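Local coordinates for protein uricase (Bacillus fastidiosus, PDB 4R8X) that catalyses the oxidation of urate by molecular oxygen to 5-hydroxyisourate, the first step of urate breakdown to allantoin, at residues S31-K36 / A224-R229; E112-A117 / N141-A146; F118-V123 / L134-S139. All blocks are in the same frame, centred on the assembly; numbering follows the deposited sequence.

Interaction 1 (S31-K36 / A224-R229); sequences SNFTEK and AAEQVR
K36 NZ makes two salt bridges: it donates to E226 OE1 at 2.7 Å, on the syn lone pair of that oxygen, and also pairs with E115 OE2 on strand 108-125. Uricases are built from T-fold (tunnelling-fold) domains, in which helices pack on an antiparallel sheet, and this contact ties the loop leading into the short strand 35-36 to the start of helix 225-238. The other oxygen of the E226 carboxylate, OE2, accepts from water 2. F33 lies flat against the same glutamate. The E226 methylene CB sits over the middle of the ring, 3.5 Å from its centroid, and the bend at chi2 (87°) folds the carboxylate back over the ring, the two planes only 6° apart. Glutamate suits this place because its methylenes can face an aromatic ring while its acid reaches a lysine; A224 at the N-cap is small enough for F33 CE2 to come within 4.0 Å of its CB. S31 OG, also paired with D230, accepts from F33 N at 3.0 Å, an ST turn. Q227, extended beyond CG, accepts from A224 N through OE1, while NE2 donates to water 1, which lies 2.6 Å from F33 O.

Interaction 2 (E112-A117 / N141-A146); sequences EAKEYA and NEYVTA. Unlike the reference sequence in segment 141-146: V144 (reference Ala).
E115 meets V144 through backbone and side chain at once. E115 N donates to V144 O at 2.8 Å, and in return V144 N gives its hydrogen to the carboxylate oxygen E115 OE1 at 3.0 Å, so a side-chain oxygen serves where a regular ladder would offer a main-chain carbonyl. The extended glutamate makes this possible: CG stands opposite the backbone N (chi1 -179°) and the chain runs straight on across V144, bringing OE1 within 3.3 Å of V144 CG2. The N-H of V144 comes to OE1 from above the carboxylate plane, 36° out of it, while OE2 is held by K36. Further along, strands 108-125 and 143-153 form neighbouring antiparallel members of the T-fold sheet. Here A113 and A146 make a hydrogen-bonded pair, A113 N to A146 O at 2.9 Å, and their short methyls let helix 88-102 lie close, with L88 packing on both. K114 and T145, the non-hydrogen-bonded pair, point to the opposite face. There the straight aliphatic chain of K114 runs alongside the Y143 ring, both pointing the same way, with K114 CB 3.7 Å from Y143 CE2 and CD near the phenol OH. Y143 takes the sterically costly rotamer between its own N and carbonyl carbon (chi1 61°), which turns the ring toward K114. Separately, Y143 CB touches A117 CB at 4.4 Å.

Interaction 3 (F118-V123 / L134-S139); sequences FDDIQV and LVFRKS
D119 OD2 is held by two nitrogens of R137, NE and NH2, each 2.9 Å away. The guanidinium approaches side-on; NE uses the anti lone pair of OD2, whereas NH2 comes from well above the carboxylate plane, and both bonds are bent, with angles of 133° at hydrogen. A bend at chi3 (66°) in the otherwise extended arginine turns its head back alongside the aspartate. Replacing D119 by an alanine would probably leave R137 NE and NH2 without their carboxylate mate and the guanidinium freer to turn, although NH1 has a long, weak ion pair with E142 of the second subunit. The same pair is locked through the backbone, D119 N to R137 O at 2.7 Å, as the hydrogen-bonded step of an antiparallel ladder between strands 108-125 and 135-138. V135, F136 and R137 also pair with a strand of the second subunit, so the sheet runs on across the interface. Packing is tight around F118: its CD2 lies 3.5 Å from K138 N and 3.9 Å from F136 CB, and K138 CD lies over one ring face, offset toward the rim, a CH-pi contact. Lysine suits this place because its long chain can lie over the phenylalanine and still carry NZ to S139 O and A117 O. Elsewhere the contact is watery. The N-to-C directions of the two segments are 136° apart, well short of antiparallel, and as they diverge water 4 bridges I121 N and V135 O. Exposed D120 bonds to H37, and water 3 connects D119 OD2 to S139 OG.

In the fold
The centre of interaction 2 is about 7 Å from the centre of the chain, that of interaction 1 about 12 Å and that of interaction 3 about 21 Å; all are only partly buried, and in interaction 3 the strand itself pairs with one of the second subunit. Interactions 2 and 3 share strand 108-125 and join where A117 O probably accepts from S139 N and K138 NZ. Interaction 1 instead fastens a helix and a loop to that sheet, through two salt bridges, K36 to E115 and R229 to E142, and the packing of A225 on V144. The chemistry follows the place: small alanines under a helix in interaction 2, a ring against a glutamate with charged ends in interaction 1, and one aspartate–arginine ion pair with two bridging waters in interaction 3.

Interaction 1 (S31-K36 / A224-R229)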
# COMPACT_ATOMS: atom_id res chain seq x y z
N SER D 31 17.74 -13.09 -25.18
CA SER D 31 16.94 -13.88 -24.23
C SER D 31 17.19 -15.38 -24.35
O SER D 31 17.47 -15.89 -25.43
CB SER D 31 15.45 -13.60 -24.45
OG SER D 31 14.63 -14.27 -23.52
N ASN D 32 17.07 -16.08 -23.22
CA ASN D 32 17.06 -17.54 -23.20
C ASN D 32 15.66 -18.09 -23.01
O ASN D 32 15.48 -19.31 -22.92
CB ASN D 32 17.96 -18.06 -22.07
CG ASN D 32 19.40 -18.17 -22.48
OD1 ASN D 32 19.71 -18.35 -23.65
ND2 ASN D 32 20.30 -18.06 -21.51
N PHE D 33 14.67 -17.21 -22.93
CA PHE D 33 13.30 -17.62 -22.62
C PHE D 33 12.63 -18.15 -23.87
O PHE D 33 12.31 -17.37 -24.76
CB PHE D 33 12.51 -16.43 -22.07
CG PHE D 33 11.19 -16.82 -21.44
CD1 PHE D 33 11.12 -17.13 -20.09
CD2 PHE D 33 10.03 -16.85 -22.19
CE1 PHE D 33 9.92 -17.49 -19.51
CE2 PHE D 33 8.82 -17.20 -21.61
CZ PHE D 33 8.76 -17.52 -20.27
N THR D 34 12.41 -19.46 -23.94
CA THR D 34 11.77 -20.04 -25.12
C THR D 34 10.54 -20.88 -24.80
O THR D 34 9.89 -21.38 -25.71
CB THR D 34 12.75 -20.87 -25.98
OG1 THR D 34 13.36 -21.89 -25.17
CG2 THR D 34 13.84 -19.97 -26.57
N GLU D 35 10.24 -21.05 -23.52
CA GLU D 35 9.05 -21.78 -23.12
C GLU D 35 8.57 -21.31 -21.76
O GLU D 35 9.35 -20.87 -20.92
CB GLU D 35 9.30 -23.29 -23.09
CG GLU D 35 10.30 -23.75 -22.04
CD GLU D 35 10.47 -25.26 -21.99
OE1 GLU D 35 11.38 -25.72 -21.26
OE2 GLU D 35 9.71 -25.99 -22.66
N LYS D 36 7.26 -21.39 -21.56
CA LYS D 36 6.68 -21.04 -20.28
C LYS D 36 5.81 -22.22 -19.86
O LYS D 36 4.79 -22.49 -20.49
CB LYS D 36 5.85 -19.76 -20.40
CG LYS D 36 5.35 -19.18 -19.08
CD LYS D 36 4.85 -17.74 -19.26
CE LYS D 36 4.39 -17.14 -17.94
NZ LYS D 36 4.10 -15.68 -18.07
N ALA D 224 6.40 -13.44 -26.22
CA ALA D 224 6.30 -13.58 -24.78
C ALA D 224 6.81 -12.31 -24.10
O ALA D 224 7.88 -11.79 -24.45
CB ALA D 224 7.09 -14.79 -24.30
N ALA D 225 6.04 -11.81 -23.13
CA ALA D 225 6.43 -10.62 -22.37
C ALA D 225 7.82 -10.78 -21.75
O ALA D 225 8.56 -9.81 -21.63
CB ALA D 225 5.39 -10.29 -21.29
N GLU D 226 8.17 -12.00 -21.37
CA GLU D 226 9.48 -12.26 -20.79
C GLU D 226 10.61 -11.98 -21.78
O GLU D 226 11.70 -11.54 -21.39
CB GLU D 226 9.56 -13.70 -20.29
CG GLU D 226 8.74 -13.96 -19.04
CD GLU D 226 7.28 -14.33 -19.31
OE1 GLU D 226 6.60 -14.72 -18.34
OE2 GLU D 226 6.82 -14.24 -20.46
N GLN D 227 10.35 -12.25 -23.05
CA GLN D 227 11.34 -11.95 -24.09
C GLN D 227 11.53 -10.44 -24.23
O GLN D 227 12.66 -9.95 -24.38
CB GLN D 227 10.91 -12.53 -25.43
CG GLN D 227 10.84 -14.02 -25.46
CD GLN D 227 10.41 -14.55 -26.81
OE1 GLN D 227 9.24 -14.42 -27.19
NE2 GLN D 227 11.34 -15.13 -27.54
N VAL D 228 10.43 -9.72 -24.16
CA VAL D 228 10.45 -8.27 -24.25
C VAL D 228 11.20 -7.68 -23.05
O VAL D 228 12.01 -6.77 -23.21
CB VAL D 228 9.02 -7.71 -24.35
CG1 VAL D 228 9.02 -6.20 -24.24
CG2 VAL D 228 8.39 -8.12 -25.70
N ARG D 229 10.93 -8.21 -21.86
CA ARG D 229 11.65 -7.81 -20.65
C ARG D 229 13.15 -8.03 -20.82
O ARG D 229 13.96 -7.17 -20.48
CB ARG D 229 11.10 -8.61 -19.45
CG ARG D 229 11.68 -8.27 -18.09
CD ARG D 229 12.88 -9.14 -17.74
NE ARG D 229 12.65 -10.55 -18.04
CZ ARG D 229 11.93 -11.37 -17.28
NH1 ARG D 229 11.37 -10.93 -16.16
NH2 ARG D 229 11.77 -12.64 -17.63
O HOH W 1 13.68 -15.90 -26.39
O HOH W 2 4.16 -14.62 -21.25

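Interaction 2 (E112-A117 / N141-A146)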
# COMPACT_ATOMS: atom_id res chain seq x y z
N GLU D 112 -9.74 -7.65 -18.93
CA GLU D 112 -8.39 -7.19 -18.62
C GLU D 112 -7.78 -8.18 -17.64
O GLU D 112 -8.48 -8.74 -16.79
CB GLU D 112 -8.45 -5.81 -17.96
CG GLU D 112 -9.02 -4.74 -18.86
CD GLU D 112 -9.22 -3.41 -18.15
OE1 GLU D 112 -8.74 -3.26 -17.00
OE2 GLU D 112 -9.87 -2.53 -18.74
N ALA D 113 -6.47 -8.41 -17.74
CA ALA D 113 -5.85 -9.32 -16.79
C ALA D 113 -4.46 -8.87 -16.40
O ALA D 113 -3.71 -8.32 -17.20
CB ALA D 113 -5.83 -10.75 -17.35
N LYS D 114 -4.14 -9.09 -15.13
CA LYS D 114 -2.80 -8.91 -14.60
C LYS D 114 -2.31 -10.26 -14.11
O LYS D 114 -2.95 -10.88 -13.27
CB LYS D 114 -2.81 -7.93 -13.43
CG LYS D 114 -3.21 -6.52 -13.83
CD LYS D 114 -3.25 -5.59 -12.61
CE LYS D 114 -3.68 -4.18 -13.00
NZ LYS D 114 -3.87 -3.30 -11.82
N GLU D 115 -1.20 -10.74 -14.66
CA GLU D 115 -0.66 -12.03 -14.26
C GLU D 115 -0.43 -12.05 -12.77
O GLU D 115 -0.04 -11.03 -12.19
CB GLU D 115 0.66 -12.31 -14.98
CG GLU D 115 1.28 -13.65 -14.66
CD GLU D 115 2.68 -13.79 -15.20
OE1 GLU D 115 3.41 -12.78 -15.24
OE2 GLU D 115 3.05 -14.91 -15.58
N TYR D 116 -0.72 -13.20 -12.16
CA TYR D 116 -0.40 -13.48 -10.77
C TYR D 116 0.85 -14.35 -10.89
O TYR D 116 0.76 -15.57 -11.06
CB TYR D 116 -1.58 -14.23 -10.16
CG TYR D 116 -1.61 -14.42 -8.65
CD1 TYR D 116 -2.32 -13.54 -7.83
CD2 TYR D 116 -1.03 -15.54 -8.05
CE1 TYR D 116 -2.41 -13.75 -6.45
CE2 TYR D 116 -1.11 -15.75 -6.69
CZ TYR D 116 -1.80 -14.85 -5.90
OH TYR D 116 -1.87 -15.09 -4.53
N ALA D 117 2.01 -13.70 -10.83
CA ALA D 117 3.26 -14.27 -11.30
C ALA D 117 3.94 -15.15 -10.27
O ALA D 117 3.96 -14.84 -9.06
CB ALA D 117 4.21 -13.17 -11.68
N ASN D 141 7.50 -8.90 -8.48
CA ASN D 141 8.21 -8.11 -9.48
C ASN D 141 7.37 -7.88 -10.73
O ASN D 141 6.14 -7.78 -10.65
CB ASN D 141 9.57 -8.74 -9.79
CG ASN D 141 10.48 -8.74 -8.58
OD1 ASN D 141 10.41 -7.84 -7.76
ND2 ASN D 141 11.35 -9.74 -8.49
N GLU D 142 8.01 -7.78 -11.89
CA GLU D 142 7.27 -7.49 -13.12
C GLU D 142 6.30 -8.61 -13.48
O GLU D 142 6.52 -9.78 -13.13
CB GLU D 142 8.22 -7.21 -14.27
CG GLU D 142 9.10 -8.39 -14.67
CD GLU D 142 10.46 -8.36 -14.01
OE1 GLU D 142 11.41 -8.89 -14.62
OE2 GLU D 142 10.59 -7.84 -12.88
N TYR D 143 5.23 -8.26 -14.16
CA TYR D 143 4.19 -9.23 -14.45
C TYR D 143 3.55 -8.95 -15.81
O TYR D 143 3.52 -7.81 -16.27
CB TYR D 143 3.15 -9.24 -13.31
CG TYR D 143 2.44 -7.93 -13.11
CD1 TYR D 143 2.94 -6.97 -12.22
CD2 TYR D 143 1.28 -7.63 -13.81
CE1 TYR D 143 2.29 -5.76 -12.04
CE2 TYR D 143 0.62 -6.43 -13.63
CZ TYR D 143 1.13 -5.50 -12.75
OH TYR D 143 0.48 -4.30 -12.58
N VAL D 144 3.04 -10.01 -16.42
CA VAL D 144 2.44 -9.94 -17.73
C VAL D 144 1.05 -9.33 -17.66
O VAL D 144 0.28 -9.58 -16.74
CB VAL D 144 2.36 -11.36 -18.34
CG1 VAL D 144 1.73 -11.32 -19.73
CG2 VAL D 144 3.74 -11.97 -18.41
N THR D 145 0.72 -8.53 -18.67
CA THR D 145 -0.61 -7.95 -18.77
C THR D 145 -1.23 -8.24 -20.14
O THR D 145 -0.52 -8.51 -21.11
CB THR D 145 -0.58 -6.42 -18.55
OG1 THR D 145 0.25 -5.81 -19.56
CG2 THR D 145 -0.02 -6.08 -17.16
N ALA D 146 -2.56 -8.21 -20.20
CA ALA D 146 -3.28 -8.29 -21.47
C ALA D 146 -4.69 -7.74 -21.33
O ALA D 146 -5.26 -7.76 -20.24
CB ALA D 146 -3.31 -9.73 -21.98

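Interaction 3 (F118-V123 / L134-S139)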
# COMPACT_ATOMS: atom_id res chain seq x y z
N PHE D 118 4.56 -16.22 -10.78
CA PHE D 118 5.36 -17.12 -9.95
C PHE D 118 6.72 -17.36 -10.59
O PHE D 118 6.82 -17.56 -11.80
CB PHE D 118 4.66 -18.47 -9.77
CG PHE D 118 3.58 -18.45 -8.73
CD1 PHE D 118 2.25 -18.24 -9.08
CD2 PHE D 118 3.90 -18.63 -7.39
CE1 PHE D 118 1.26 -18.23 -8.10
CE2 PHE D 118 2.93 -18.60 -6.42
CZ PHE D 118 1.60 -18.40 -6.77
N ASP D 119 7.77 -17.36 -9.76
CA ASP D 119 9.12 -17.67 -10.21
C ASP D 119 9.45 -19.13 -9.98
O ASP D 119 9.08 -19.70 -8.96
CB ASP D 119 10.15 -16.88 -9.41
CG ASP D 119 10.17 -15.41 -9.73
OD1 ASP D 119 9.94 -15.03 -10.90
OD2 ASP D 119 10.46 -14.64 -8.80
N ASP D 120 10.19 -19.71 -10.91
CA ASP D 120 10.89 -20.97 -10.66
C ASP D 120 12.00 -20.72 -9.65
O ASP D 120 12.67 -19.68 -9.69
CB ASP D 120 11.52 -21.50 -11.94
CG ASP D 120 10.50 -21.87 -12.99
OD1 ASP D 120 10.92 -22.14 -14.13
OD2 ASP D 120 9.28 -21.91 -12.67
N ILE D 121 12.21 -21.68 -8.75
CA ILE D 121 13.25 -21.55 -7.74
C ILE D 121 14.17 -22.76 -7.68
O ILE D 121 13.81 -23.84 -8.15
CB ILE D 121 12.64 -21.31 -6.34
CG1 ILE D 121 11.87 -22.54 -5.88
CG2 ILE D 121 11.74 -20.08 -6.36
CD1 ILE D 121 11.63 -22.58 -4.39
N GLN D 122 15.35 -22.57 -7.11
CA GLN D 122 16.34 -23.62 -6.97
C GLN D 122 16.23 -24.28 -5.60
O GLN D 122 16.15 -23.59 -4.58
CB GLN D 122 17.75 -23.04 -7.16
CG GLN D 122 17.98 -22.43 -8.54
CD GLN D 122 17.81 -23.44 -9.65
OE1 GLN D 122 18.58 -24.38 -9.77
NE2 GLN D 122 16.80 -23.23 -10.49
N VAL D 123 16.22 -25.62 -5.59
CA VAL D 123 16.20 -26.38 -4.35
C VAL D 123 17.30 -27.43 -4.34
O VAL D 123 17.64 -28.01 -5.38
CB VAL D 123 14.84 -27.07 -4.10
CG1 VAL D 123 13.75 -26.04 -3.78
CG2 VAL D 123 14.44 -27.96 -5.28
N LEU D 134 7.80 -28.43 -8.02
CA LEU D 134 6.74 -28.48 -7.02
C LEU D 134 6.53 -27.16 -6.31
O LEU D 134 5.40 -26.77 -6.00
CB LEU D 134 7.06 -29.54 -5.97
CG LEU D 134 7.20 -30.97 -6.47
CD1 LEU D 134 7.60 -31.88 -5.33
CD2 LEU D 134 5.90 -31.42 -7.08
N VAL D 135 7.62 -26.47 -6.03
CA VAL D 135 7.56 -25.26 -5.22
C VAL D 135 7.93 -24.05 -6.06
O VAL D 135 8.90 -24.10 -6.82
CB VAL D 135 8.48 -25.36 -3.99
CG1 VAL D 135 8.50 -24.06 -3.19
CG2 VAL D 135 8.01 -26.51 -3.11
N PHE D 136 7.13 -22.99 -5.94
CA PHE D 136 7.34 -21.76 -6.69
C PHE D 136 7.21 -20.55 -5.79
O PHE D 136 6.44 -20.56 -4.83
CB PHE D 136 6.34 -21.67 -7.86
CG PHE D 136 6.40 -22.85 -8.78
CD1 PHE D 136 7.28 -22.88 -9.85
CD2 PHE D 136 5.58 -23.95 -8.56
CE1 PHE D 136 7.34 -23.98 -10.70
CE2 PHE D 136 5.64 -25.06 -9.40
CZ PHE D 136 6.52 -25.07 -10.48
N ARG D 137 7.98 -19.51 -6.09
CA ARG D 137 7.88 -18.26 -5.35
C ARG D 137 6.84 -17.34 -5.97
O ARG D 137 6.88 -17.10 -7.18
CB ARG D 137 9.22 -17.54 -5.37
CG ARG D 137 9.10 -16.10 -4.90
CD ARG D 137 10.46 -15.39 -4.75
NE ARG D 137 11.16 -15.19 -6.02
CZ ARG D 137 12.34 -14.60 -6.11
NH1 ARG D 137 12.95 -14.19 -5.00
NH2 ARG D 137 12.92 -14.43 -7.28
N LYS D 138 5.92 -16.82 -5.17
CA LYS D 138 5.03 -15.78 -5.66
C LYS D 138 5.84 -14.53 -5.91
O LYS D 138 6.41 -13.96 -4.98
CB LYS D 138 3.97 -15.45 -4.63
CG LYS D 138 3.14 -14.25 -5.01
CD LYS D 138 2.19 -14.65 -6.10
CE LYS D 138 1.47 -13.42 -6.67
NZ LYS D 138 2.21 -12.68 -7.72
N SER D 139 5.90 -14.06 -7.15
CA SER D 139 6.71 -12.89 -7.45
C SER D 139 5.95 -11.58 -7.38
O SER D 139 4.85 -11.45 -7.93
CB SER D 139 7.33 -13.01 -8.83
OG SER D 139 8.07 -11.82 -9.09
O HOH W 3 10.89 -12.14 -9.20
O HOH W 4 10.41 -23.80 -9.00